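BH2621 protein (Bacillus halodurans, PDB 2QML) is an uncharacterised GNAT-family protein that probably acts as an N-acyltransferase, perhaps transferring fatty acyl groups in siderophore biosynthesis. Local coordinates at residues D6-F14 with L128-Q136; K20-D31 with T71-G79. One frame throughout, in Å; residues are numbered along the deposited sequence. Where two conformers were deposited one is given.

Interaction 1 (D6-F14 with L128-Q136)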
loop_
_atom_site.group_PDB
_atom_site.type_symbol
_atom_site.label_atom_id
_atom_site.label_comp_id
_atom_site.label_asym_id
_atom_site.label_seq_id
_atom_site.Cartn_x
_atom_site.Cartn_y
_atom_site.Cartn_z
ATOM N N ASP A 6 -5.314 17.190 2.301
ATOM C CA ASP A 6 -5.685 15.901 2.941
ATOM C C ASP A 6 -4.743 14.775 2.519
ATOM O O ASP A 6 -4.985 13.615 2.895
ATOM C CB ASP A 6 -7.112 15.489 2.547
ATOM N N LYS A 7 -3.689 15.102 1.761
ATOM C CA LYS A 7 -2.808 14.073 1.171
ATOM C C LYS A 7 -1.767 13.560 2.125
ATOM O O LYS A 7 -1.300 14.276 2.993
ATOM C CB LYS A 7 -2.092 14.611 -0.068
ATOM C CG LYS A 7 -3.007 15.143 -1.175
ATOM C CD LYS A 7 -3.524 14.090 -2.159
ATOM C CE LYS A 7 -4.642 14.640 -3.064
ATOM N NZ LYS A 7 -4.688 14.065 -4.460
ATOM N N LEU A 8 -1.393 12.305 1.959
ATOM C CA LEU A 8 -0.365 11.717 2.774
ATOM C C LEU A 8 0.954 12.375 2.412
ATOM O O LEU A 8 1.333 12.426 1.252
ATOM C CB LEU A 8 -0.304 10.215 2.528
ATOM C CG LEU A 8 0.708 9.405 3.374
ATOM C CD1 LEU A 8 0.390 9.544 4.917
ATOM C CD2 LEU A 8 0.774 7.939 3.021
ATOM N N ALA A 9 1.670 12.904 3.386
ATOM C CA ALA A 9 2.906 13.601 3.093
ATOM C C ALA A 9 4.073 12.692 2.742
ATOM O O ALA A 9 4.207 11.591 3.292
ATOM C CB ALA A 9 3.328 14.449 4.318
ATOM N N PRO A 10 4.993 13.203 1.916
ATOM C CA PRO A 10 6.236 12.468 1.672
ATOM C C PRO A 10 7.084 12.374 2.943
ATOM O O PRO A 10 6.967 13.239 3.841
ATOM C CB PRO A 10 6.953 13.324 0.611
ATOM C CG PRO A 10 6.510 14.657 0.887
ATOM C CD PRO A 10 5.039 14.509 1.243
ATOM N N PHE A 11 7.895 11.323 3.005
ATOM C CA PHE A 11 8.720 11.093 4.172
ATOM C C PHE A 11 9.932 10.263 3.839
ATOM O O PHE A 11 9.978 9.604 2.817
ATOM C CB PHE A 11 7.898 10.454 5.312
ATOM C CG PHE A 11 7.329 9.111 4.993
ATOM C CD1 PHE A 11 6.094 8.984 4.391
ATOM C CD2 PHE A 11 8.059 7.959 5.279
ATOM C CE1 PHE A 11 5.564 7.678 4.119
ATOM C CE2 PHE A 11 7.536 6.694 4.995
ATOM C CZ PHE A 11 6.338 6.566 4.428
ATOM N N GLU A 12 10.934 10.352 4.685
ATOM C CA GLU A 12 12.147 9.563 4.576
ATOM C C GLU A 12 12.553 9.090 5.973
ATOM O O GLU A 12 12.671 9.886 6.918
ATOM C CB GLU A 12 13.271 10.313 3.885
ATOM C CG GLU A 12 14.587 9.515 3.916
ATOM C CD GLU A 12 15.750 10.202 3.284
ATOM O OE1 GLU A 12 15.578 11.283 2.670
ATOM O OE2 GLU A 12 16.885 9.680 3.488
ATOM N N VAL A 13 12.785 7.789 6.107
ATOM C CA VAL A 13 13.207 7.211 7.388
ATOM C C VAL A 13 14.351 6.247 7.173
ATOM O O VAL A 13 14.559 5.707 6.082
ATOM C CB VAL A 13 12.057 6.488 8.130
ATOM C CG1 VAL A 13 10.909 7.485 8.418
ATOM C CG2 VAL A 13 11.554 5.217 7.342
ATOM N N PHE A 14 15.125 6.050 8.226
ATOM C CA PHE A 14 16.118 5.001 8.243
ATOM C C PHE A 14 15.459 3.781 8.863
ATOM O O PHE A 14 14.661 3.909 9.793
ATOM C CB PHE A 14 17.324 5.374 9.073
ATOM C CG PHE A 14 18.438 4.390 8.959
ATOM C CD1 PHE A 14 19.164 4.297 7.799
ATOM C CD2 PHE A 14 18.775 3.577 10.020
ATOM C CE1 PHE A 14 20.186 3.410 7.692
ATOM C CE2 PHE A 14 19.833 2.686 9.937
ATOM C CZ PHE A 14 20.535 2.597 8.763
ATOM N N LEU A 128 5.510 -1.130 7.019
ATOM C CA LEU A 128 5.466 -0.635 8.383
ATOM C C LEU A 128 5.677 0.861 8.393
ATOM O O LEU A 128 4.991 1.568 9.132
ATOM C CB LEU A 128 6.496 -1.361 9.231
ATOM C CG LEU A 128 6.211 -2.833 9.538
ATOM C CD1 LEU A 128 7.419 -3.427 10.209
ATOM C CD2 LEU A 128 5.017 -3.041 10.398
ATOM N N ALA A 129 6.597 1.363 7.561
ATOM C CA ALA A 129 6.854 2.820 7.514
ATOM C C ALA A 129 5.647 3.646 7.050
ATOM O O ALA A 129 5.262 4.653 7.678
ATOM C CB ALA A 129 8.113 3.138 6.634
ATOM N N ILE A 130 5.046 3.251 5.942
ATOM C CA ILE A 130 3.907 3.991 5.410
ATOM C C ILE A 130 2.701 3.850 6.337
ATOM O O ILE A 130 1.962 4.828 6.496
ATOM C CB ILE A 130 3.620 3.620 3.955
ATOM C CG1 ILE A 130 2.678 4.668 3.332
ATOM C CG2 ILE A 130 3.086 2.160 3.820
ATOM C CD1 ILE A 130 2.427 4.571 1.816
HETATM N N MSE A 131 2.487 2.674 6.934
HETATM C CA MSE A 131 1.393 2.518 7.907
HETATM C C MSE A 131 1.571 3.473 9.081
HETATM O O MSE A 131 0.620 4.125 9.506
HETATM C CB MSE A 131 1.297 1.096 8.425
HETATM C CG MSE A 131 0.771 0.133 7.390
HETATM SE SE MSE A 131 0.758 -1.683 8.088
HETATM C CE MSE A 131 -0.690 -1.396 9.396
ATOM N N GLN A 132 2.786 3.547 9.605
ATOM C CA GLN A 132 3.077 4.434 10.704
ATOM C C GLN A 132 2.722 5.883 10.338
ATOM O O GLN A 132 2.068 6.582 11.116
ATOM C CB GLN A 132 4.557 4.287 11.129
ATOM C CG GLN A 132 4.928 5.056 12.378
ATOM C CD GLN A 132 4.142 4.603 13.593
ATOM O OE1 GLN A 132 2.916 4.822 13.721
ATOM N NE2 GLN A 132 4.844 3.938 14.501
ATOM N N GLN A 133 3.079 6.323 9.145
ATOM C CA GLN A 133 2.799 7.715 8.774
ATOM C C GLN A 133 1.296 7.967 8.481
ATOM O O GLN A 133 0.782 9.050 8.679
ATOM C CB GLN A 133 3.702 8.173 7.616
ATOM C CG GLN A 133 5.248 7.921 7.793
ATOM C CD GLN A 133 5.792 7.899 9.272
ATOM O OE1 GLN A 133 5.501 8.782 10.128
ATOM N NE2 GLN A 133 6.605 6.895 9.527
ATOM N N LYS A 134 0.576 6.958 8.024
ATOM C CA LYS A 134 -0.862 7.053 7.876
ATOM C C LYS A 134 -1.547 7.116 9.243
ATOM O O LYS A 134 -2.504 7.871 9.418
ATOM C CB LYS A 134 -1.382 5.888 7.063
ATOM C CG LYS A 134 -1.077 5.968 5.554
ATOM C CD LYS A 134 -1.255 4.652 4.788
ATOM C CE LYS A 134 -2.656 4.127 4.818
ATOM N NZ LYS A 134 -3.607 5.008 4.183
ATOM N N PHE A 135 -1.054 6.343 10.208
ATOM C CA PHE A 135 -1.633 6.330 11.570
ATOM C C PHE A 135 -1.379 7.613 12.355
ATOM O O PHE A 135 -1.975 7.810 13.428
ATOM C CB PHE A 135 -1.133 5.125 12.373
ATOM C CG PHE A 135 -1.964 3.860 12.186
ATOM C CD1 PHE A 135 -3.331 3.861 12.435
ATOM C CD2 PHE A 135 -1.340 2.664 11.881
ATOM C CE1 PHE A 135 -4.060 2.689 12.330
ATOM C CE2 PHE A 135 -2.066 1.485 11.767
ATOM C CZ PHE A 135 -3.419 1.516 12.039
ATOM N N GLN A 136 -0.550 8.529 11.834
ATOM C CA GLN A 136 -0.378 9.779 12.545
ATOM C C GLN A 136 -1.552 10.731 12.357
ATOM O O GLN A 136 -1.599 11.776 13.009
ATOM C CB GLN A 136 0.944 10.476 12.175
ATOM C CG GLN A 136 2.118 9.611 12.396
ATOM C CD GLN A 136 2.183 9.031 13.785
ATOM O OE1 GLN A 136 2.170 9.727 14.774
ATOM N NE2 GLN A 136 2.195 7.711 13.847
#
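The ring of F11 presents one face to the aliphatic part of Q133, whose CG sits over the middle of that face, 3.5 Å from the ring centroid and almost on its normal, in a CH-pi contact. F11 holds its CG between the backbone N and the carbonyl carbon (chi1 62°), and this carries the ring off the strand and in against the helix. Its far end then reaches the helix backbone: CZ lies 3.7 Å from I130 CA, while CE2 stands 4.0 Å from A129 CB. The amide of Q133 bends away at chi2, turned 52° against the ring, and its NE2 makes a weak bond of 3.2 Å to A129 O one turn back. On the opposite side of its plane the ring of F11 stacks with F24 of the neighbouring strand.

L8 touches the helix with both branches of its fork. CD2 meets K134 CG at 3.7 Å and I130 CG1 at 3.8 Å, whereas CD1 rests against the backbone O of Q133 and the same K134 CG. K134 gives only its aliphatic stem to L8; its NZ is hydrogen-bonded to S87, Q106 and G107. At the other end of the contact V13 adds CG2, 4.1 Å from A129 CB. Across the two segments the packing is thus mainly apolar, and M73 of strand 70-77 also touches L8 and I130.

Strand 11-14 passes the helix at 127° between chain directions. Through L8, F11 and V13 the edge strand and the residues before it cover one side of helix 123-135, the helix that follows strand 106-112 in this acetyltransferase-like alpha/beta fold; in GNAT enzymes the corresponding helix begins beside the loop that holds the pyrophosphate of the acyl-CoA cofactor.

Interaction 2 (K20-D31 with T71-G79)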
loop_
_atom_site.group_PDB
_atom_site.type_symbol
_atom_site.label_atom_id
_atom_site.label_comp_id
_atom_site.label_asym_id
_atom_site.label_seq_id
_atom_site.Cartn_x
_atom_site.Cartn_y
_atom_site.Cartn_z
ATOM N N LYS A 20 18.658 0.253 5.714
ATOM C CA LYS A 20 18.368 0.967 4.499
ATOM C C LYS A 20 17.641 2.268 4.788
ATOM O O LYS A 20 16.966 2.417 5.811
ATOM C CB LYS A 20 17.418 0.173 3.617
ATOM C CG LYS A 20 17.812 -1.209 3.220
ATOM C CD LYS A 20 18.980 -1.220 2.313
ATOM C CE LYS A 20 19.283 -2.659 1.978
ATOM N NZ LYS A 20 20.516 -2.674 1.208
ATOM N N LYS A 21 17.784 3.207 3.854
ATOM C CA LYS A 21 17.032 4.453 3.818
ATOM C C LYS A 21 15.758 4.164 3.038
ATOM O O LYS A 21 15.839 3.668 1.912
ATOM C CB LYS A 21 17.887 5.520 3.122
ATOM C CG LYS A 21 17.236 6.761 2.659
ATOM C CD LYS A 21 18.222 7.584 1.752
ATOM C CE LYS A 21 19.644 7.605 2.319
ATOM N NZ LYS A 21 20.534 8.623 1.601
ATOM N N LEU A 22 14.612 4.442 3.645
ATOM C CA LEU A 22 13.317 4.285 3.005
ATOM C C LEU A 22 12.787 5.670 2.714
ATOM O O LEU A 22 12.719 6.526 3.590
ATOM C CB LEU A 22 12.328 3.582 3.913
ATOM C CG LEU A 22 12.804 2.300 4.607
ATOM C CD1 LEU A 22 11.625 1.696 5.367
ATOM C CD2 LEU A 22 13.427 1.346 3.625
ATOM N N SER A 23 12.417 5.902 1.478
ATOM C CA SER A 23 11.829 7.205 1.171
ATOM C C SER A 23 10.629 7.076 0.237
ATOM O O SER A 23 10.582 6.269 -0.697
ATOM C CB SER A 23 12.826 8.171 0.620
ATOM O OG SER A 23 13.499 7.686 -0.473
ATOM N N PHE A 24 9.644 7.879 0.579
ATOM C CA PHE A 24 8.346 7.897 -0.108
ATOM C C PHE A 24 8.034 9.291 -0.609
ATOM O O PHE A 24 8.089 10.268 0.156
ATOM C CB PHE A 24 7.251 7.476 0.849
ATOM C CG PHE A 24 7.222 6.013 1.175
ATOM C CD1 PHE A 24 8.144 5.481 2.064
ATOM C CD2 PHE A 24 6.235 5.196 0.685
ATOM C CE1 PHE A 24 8.101 4.120 2.428
ATOM C CE2 PHE A 24 6.193 3.818 1.025
ATOM C CZ PHE A 24 7.129 3.298 1.871
ATOM N N ARG A 25 7.696 9.404 -1.881
ATOM C CA ARG A 25 7.390 10.669 -2.497
ATOM C C ARG A 25 6.112 10.557 -3.279
ATOM O O ARG A 25 5.718 9.478 -3.680
ATOM C CB ARG A 25 8.521 11.114 -3.433
ATOM C CG ARG A 25 8.824 10.205 -4.625
ATOM C CD ARG A 25 9.700 10.855 -5.644
ATOM N NE ARG A 25 10.015 9.985 -6.775
ATOM C CZ ARG A 25 9.216 9.814 -7.820
ATOM N NH1 ARG A 25 8.036 10.367 -7.838
ATOM N NH2 ARG A 25 9.575 9.024 -8.819
ATOM N N HIS A 26 5.508 11.699 -3.535
ATOM C CA HIS A 26 4.328 11.769 -4.376
ATOM C C HIS A 26 4.689 11.392 -5.794
ATOM O O HIS A 26 5.736 11.766 -6.342
ATOM C CB HIS A 26 3.672 13.154 -4.370
ATOM C CG HIS A 26 2.980 13.491 -3.091
ATOM N ND1 HIS A 26 2.571 14.765 -2.793
ATOM C CD2 HIS A 26 2.766 12.763 -1.967
ATOM C CE1 HIS A 26 2.021 14.783 -1.589
ATOM N NE2 HIS A 26 2.112 13.577 -1.064
ATOM N N VAL A 27 3.817 10.581 -6.378
ATOM C CA VAL A 27 3.914 10.294 -7.781
ATOM C C VAL A 27 3.620 11.600 -8.609
ATOM O O VAL A 27 2.822 12.471 -8.209
ATOM C CB VAL A 27 2.935 9.171 -8.151
ATOM C CG1 VAL A 27 2.732 9.073 -9.675
ATOM C CG2 VAL A 27 3.349 7.809 -7.513
ATOM N N THR A 28 4.259 11.703 -9.766
ATOM C CA THR A 28 4.014 12.746 -10.733
ATOM C C THR A 28 3.877 12.118 -12.112
ATOM O O THR A 28 4.183 10.964 -12.300
ATOM C CB THR A 28 5.139 13.837 -10.801
ATOM O OG1 THR A 28 6.280 13.329 -11.489
ATOM C CG2 THR A 28 5.523 14.271 -9.406
HETATM N N MSE A 29 3.471 12.910 -13.097
HETATM C CA MSE A 29 3.343 12.422 -14.480
HETATM C C MSE A 29 4.672 12.024 -15.095
HETATM O O MSE A 29 4.683 11.248 -16.064
HETATM C CB MSE A 29 2.598 13.428 -15.376
HETATM C CG MSE A 29 1.111 13.569 -15.052
HETATM SE SE MSE A 29 0.125 11.915 -15.278
HETATM C CE MSE A 29 0.305 11.690 -17.225
ATOM N N ASP A 30 5.787 12.485 -14.519
ATOM C CA ASP A 30 7.103 12.046 -14.976
ATOM C C ASP A 30 7.367 10.592 -14.662
ATOM O O ASP A 30 8.313 10.020 -15.182
ATOM C CB ASP A 30 8.230 12.861 -14.333
ATOM C CG ASP A 30 8.255 14.326 -14.778
ATOM O OD1 ASP A 30 7.751 14.653 -15.892
ATOM O OD2 ASP A 30 8.816 15.123 -13.974
ATOM N N ASP A 31 6.556 9.987 -13.806
ATOM C CA ASP A 31 6.723 8.602 -13.427
ATOM C C ASP A 31 5.958 7.644 -14.299
ATOM O O ASP A 31 6.073 6.448 -14.079
ATOM C CB ASP A 31 6.222 8.403 -12.010
ATOM C CG ASP A 31 6.964 9.244 -11.006
ATOM O OD1 ASP A 31 8.171 9.471 -11.203
ATOM O OD2 ASP A 31 6.306 9.633 -10.021
ATOM N N THR A 71 -3.801 9.418 -2.233
ATOM C CA THR A 71 -2.433 9.864 -2.454
ATOM C C THR A 71 -1.686 8.715 -3.099
ATOM O O THR A 71 -1.760 7.588 -2.605
ATOM C CB THR A 71 -1.710 10.225 -1.133
ATOM O OG1 THR A 71 -2.503 11.191 -0.462
ATOM C CG2 THR A 71 -0.306 10.791 -1.376
ATOM N N LEU A 72 -1.042 8.979 -4.237
ATOM C CA LEU A 72 -0.186 8.009 -4.932
ATOM C C LEU A 72 1.247 8.282 -4.580
ATOM O O LEU A 72 1.715 9.443 -4.732
ATOM C CB LEU A 72 -0.332 8.103 -6.443
ATOM C CG LEU A 72 -1.548 7.383 -7.042
ATOM C CD1 LEU A 72 -2.887 7.761 -6.380
ATOM C CD2 LEU A 72 -1.589 7.657 -8.550
HETATM N N MSE A 73 1.973 7.239 -4.182
HETATM C CA MSE A 73 3.383 7.404 -3.855
HETATM C C MSE A 73 4.282 6.336 -4.428
HETATM O O MSE A 73 3.864 5.179 -4.671
HETATM C CB MSE A 73 3.584 7.417 -2.337
HETATM C CG MSE A 73 2.629 8.315 -1.593
HETATM SE SE MSE A 73 3.046 8.321 0.290
HETATM C CE MSE A 73 4.151 9.888 0.430
ATOM N N VAL A 74 5.544 6.725 -4.601
ATOM C CA VAL A 74 6.604 5.846 -4.994
ATOM C C VAL A 74 7.386 5.623 -3.712
ATOM O O VAL A 74 7.730 6.627 -3.039
ATOM C CB VAL A 74 7.505 6.477 -6.034
ATOM C CG1 VAL A 74 8.848 5.693 -6.132
ATOM C CG2 VAL A 74 6.758 6.516 -7.360
ATOM N N GLY A 75 7.729 4.380 -3.374
ATOM C CA GLY A 75 8.598 4.068 -2.269
ATOM C C GLY A 75 9.950 3.572 -2.827
ATOM O O GLY A 75 9.998 2.833 -3.813
ATOM N N ALA A 76 11.031 4.018 -2.199
ATOM C CA ALA A 76 12.379 3.744 -2.629
ATOM C C ALA A 76 13.252 3.211 -1.497
ATOM O O ALA A 76 13.007 3.505 -0.324
ATOM C CB ALA A 76 13.002 5.032 -3.226
ATOM N N ILE A 77 14.247 2.406 -1.853
ATOM C CA ILE A 77 15.203 1.877 -0.896
ATOM C C ILE A 77 16.546 2.382 -1.369
ATOM O O ILE A 77 16.953 2.132 -2.503
ATOM C CB ILE A 77 15.169 0.350 -0.807
ATOM C CG1 ILE A 77 13.776 -0.127 -0.374
ATOM C CG2 ILE A 77 16.253 -0.144 0.161
ATOM C CD1 ILE A 77 13.566 -1.641 -0.538
ATOM N N ASN A 78 17.197 3.158 -0.515
ATOM C CA ASN A 78 18.456 3.792 -0.844
ATOM C C ASN A 78 18.370 4.588 -2.141
ATOM O O ASN A 78 19.271 4.557 -2.992
ATOM C CB ASN A 78 19.578 2.765 -0.879
ATOM C CG ASN A 78 20.010 2.328 0.507
ATOM O OD1 ASN A 78 19.557 2.837 1.537
ATOM N ND2 ASN A 78 20.951 1.421 0.529
ATOM N N GLY A 79 17.235 5.272 -2.276
ATOM C CA GLY A 79 16.956 6.105 -3.414
ATOM C C GLY A 79 16.418 5.456 -4.663
ATOM O O GLY A 79 15.916 6.160 -5.513
HETATM O O HOH W 1 15.369 5.720 -0.211
#
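R25 leaves strand 20-26 with CB on the same face of the sheet as V74, its hydrogen-bonded antiparallel partner, and the two side chains run side by side. With chi1 at 62°, CG is flanked by both N and C of its own backbone and passes 4.1 Å from V74 O. An extended chain follows to NE, and the flat tip then comes to rest with one face against V74 CG2, 4.1 Å from CZ. At the end of the group NH1 donates to D31 OD2 at 2.9 Å, on the syn side of the carboxylate, and NH2 to D31 OD1 at 2.8 Å, from above the carboxylate plane. NH1 has a second acceptor, H26 O, at 3.1 Å. D31 OD2 also receives T28 N at 2.9 Å, which ties the salt bridge to the turn after the strand.

On the other face F24 lays its ring over G75, whose CA is 4.1 Å from the ring centroid, and the lack of a side chain there lets the ring come close. Backbone bonds link S23 with A76 and R25 with V74 in both directions, and V27 N adds one to L72 O. Beyond the last strand residue N78 takes over a backbone role: its OD1 receives K21 N at 2.9 Å in a nearly straight bond (172°), while its own N donates to K21 O. N78 and G79 have the backbone angles of a type I' turn, leading to strand 80-89, and a water joins G79 N to K21 O and S23 OG. K20 folds its methylene chain across I77 CG2.

Two bonds to the carboxylate and a third to a carbonyl fix the rotation of the guanidinium, and the paired charges would be expected to favour the ionised form of D31.

Overall arrangement
The two contacts adjoin, centres about 11 Å apart, and interaction 2 is nested within the stretch of chain closed by interaction 1. They share one sheet, in which strand 11-15 pairs with strand 20-26; V13 O lies 2.7 Å from L22 N, a probable hydrogen bond. A second probable bond, L8 O to H26 NE2 at 2.7 Å, ties the N-terminal arm to that strand, and L8 N meets T71 OG1. F11 lies between F24 and the helix, and I130 touches M73, so helix 123-135 covers the sheet face carrying F24 and M73. Glycerol, probably from the crystallisation liquor, lies about 4 Å from the L8 side chain and about 3 Å from that of T71 (nearest atoms).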